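Local structure of glucose-1-phosphate uridylyltransferase (Sphingomonas elodea, 2UX8) at residues K33-P36 against K37-P41. The protein probably catalyses the transfer of a uridylyl group from UTP to alpha-D-glucose 1-phosphate, giving UDP-glucose and diphosphate. Numbering follows the deposited sequence.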
loop_
_atom_site.group_PDB
_atom_site.type_symbol
_atom_site.label_atom_id
_atom_site.label_comp_id
_atom_site.label_asym_id
_atom_site.label_seq_id
_atom_site.Cartn_x
_atom_site.Cartn_y
_atom_site.Cartn_z
ATOM N N LYS C 33 -8.126 11.724 -6.324
ATOM C CA LYS C 33 -8.576 10.422 -6.765
ATOM C C LYS C 33 -7.690 9.289 -6.325
ATOM O O LYS C 33 -8.074 8.140 -6.432
ATOM C CB LYS C 33 -8.835 10.364 -8.274
ATOM C CG LYS C 33 -7.646 10.244 -9.147
ATOM C CD LYS C 33 -8.052 9.831 -10.557
ATOM C CE LYS C 33 -7.852 8.333 -10.777
ATOM N NZ LYS C 33 -7.945 7.932 -12.215
ATOM N N ALA C 34 -6.522 9.609 -5.795
ATOM C CA ALA C 34 -5.627 8.577 -5.297
ATOM C C ALA C 34 -4.862 9.095 -4.082
ATOM O O ALA C 34 -4.014 8.405 -3.521
ATOM C CB ALA C 34 -4.668 8.163 -6.383
ATOM N N MET C 35 -5.166 10.326 -3.693
ATOM C CA MET C 35 -4.540 10.981 -2.550
ATOM C C MET C 35 -5.597 11.311 -1.518
ATOM O O MET C 35 -6.638 11.873 -1.849
ATOM C CB MET C 35 -3.887 12.302 -2.963
ATOM C CG MET C 35 -2.429 12.229 -3.377
ATOM S SD MET C 35 -1.279 11.516 -2.144
ATOM C CE MET C 35 -1.764 12.338 -0.671
ATOM N N PRO C 36 -5.353 10.968 -0.252
ATOM C CA PRO C 36 -6.363 11.294 0.751
ATOM C C PRO C 36 -6.512 12.817 0.820
ATOM O O PRO C 36 -5.522 13.561 0.795
ATOM C CB PRO C 36 -5.779 10.716 2.032
ATOM C CG PRO C 36 -4.929 9.573 1.537
ATOM C CD PRO C 36 -4.278 10.142 0.315
ATOM N N LYS C 37 -7.756 13.272 0.868
ATOM C CA LYS C 37 -8.082 14.683 0.963
ATOM C C LYS C 37 -7.391 15.283 2.185
ATOM O O LYS C 37 -6.905 16.409 2.156
ATOM C CB LYS C 37 -9.600 14.798 1.093
ATOM C CG LYS C 37 -10.110 16.080 1.680
ATOM C CD LYS C 37 -9.988 17.216 0.701
ATOM C CE LYS C 37 -10.671 18.454 1.245
ATOM N NZ LYS C 37 -12.141 18.255 1.471
ATOM N N GLU C 38 -7.344 14.496 3.253
ATOM C CA GLU C 38 -6.745 14.926 4.501
ATOM C C GLU C 38 -5.247 15.165 4.390
ATOM O O GLU C 38 -4.627 15.705 5.304
ATOM C CB GLU C 38 -7.019 13.889 5.597
ATOM C CG GLU C 38 -8.496 13.597 5.865
ATOM C CD GLU C 38 -9.061 12.479 4.991
ATOM O OE1 GLU C 38 -8.269 11.725 4.401
ATOM O OE2 GLU C 38 -10.301 12.337 4.908
ATOM N N MET C 39 -4.665 14.758 3.271
ATOM C CA MET C 39 -3.241 14.922 3.064
ATOM C C MET C 39 -2.905 16.146 2.228
ATOM O O MET C 39 -1.732 16.452 2.038
ATOM C CB MET C 39 -2.663 13.683 2.399
ATOM C CG MET C 39 -2.654 12.462 3.264
ATOM S SD MET C 39 -1.588 12.684 4.660
ATOM C CE MET C 39 -0.010 12.654 3.885
ATOM N N LEU C 40 -3.918 16.842 1.716
ATOM C CA LEU C 40 -3.647 18.043 0.934
ATOM C C LEU C 40 -2.912 18.998 1.853
ATOM O O LEU C 40 -3.252 19.143 3.029
ATOM C CB LEU C 40 -4.933 18.685 0.409
ATOM C CG LEU C 40 -5.690 17.881 -0.654
ATOM C CD1 LEU C 40 -6.750 18.756 -1.296
ATOM C CD2 LEU C 40 -4.727 17.396 -1.714
ATOM N N PRO C 41 -1.878 19.653 1.331
ATOM C CA PRO C 41 -1.083 20.589 2.133
ATOM C C PRO C 41 -1.543 22.025 2.214
ATOM O O PRO C 41 -2.005 22.591 1.223
ATOM C CB PRO C 41 0.288 20.508 1.483
ATOM C CG PRO C 41 -0.083 20.372 0.012
ATOM C CD PRO C 41 -1.258 19.405 0.017
#
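The carbonyl of Pro36 receives the amide of Met39, with N of Met39 2.9 Å from O of Pro36, and this i to i+3 bond closes the first turn of a short 3-10 segment, 37-39. The N-H...O angle is 154°, but the donor stands well above the carbonyl plane, 59° out of it, rather than on a lone pair. A second bond of the same spacing, from Leu40 N to Lys37 O at 3.1 Å, carries the turn one residue further. The segment lies in the loop that joins strand 16-21 to helix 47-57 in this GT-A nucleotidyltransferase, and the chain leaves it at Leu40. Backbone hydrogen bonds of Leu40 with Leu47 and of Glu38 with Ile48 tie the turn to the start of that helix.

Met39 turns CB and CG to the residues that lead into the turn, while its end leads away. Its CG is set beside its own backbone N (chi1 -69°) and comes 3.8 Å from CB of Pro36; the two side chains run alongside each other and point the same way. Met35 approaches across this pair: its chain folds at chi2 and chi3, bringing CE to 3.5 Å from CB of Met39, so that the two thioether chains meet at about a right angle. Leu74 of helix 72-77 packs on Pro36, Glu38 and Met39, while Met35 touches Met35 of a neighbouring subunit.

The polar ends of Lys37 and Glu38 find partners outside the loop. Lys37 reaches away to a salt bridge with Asp141, next in sequence to Asp142, which binds glucose 1-phosphate. The carboxylate of Glu38 has a long, weak ion pair with Lys71, and the same OE1 rests 3.6 Å from CB of Pro36.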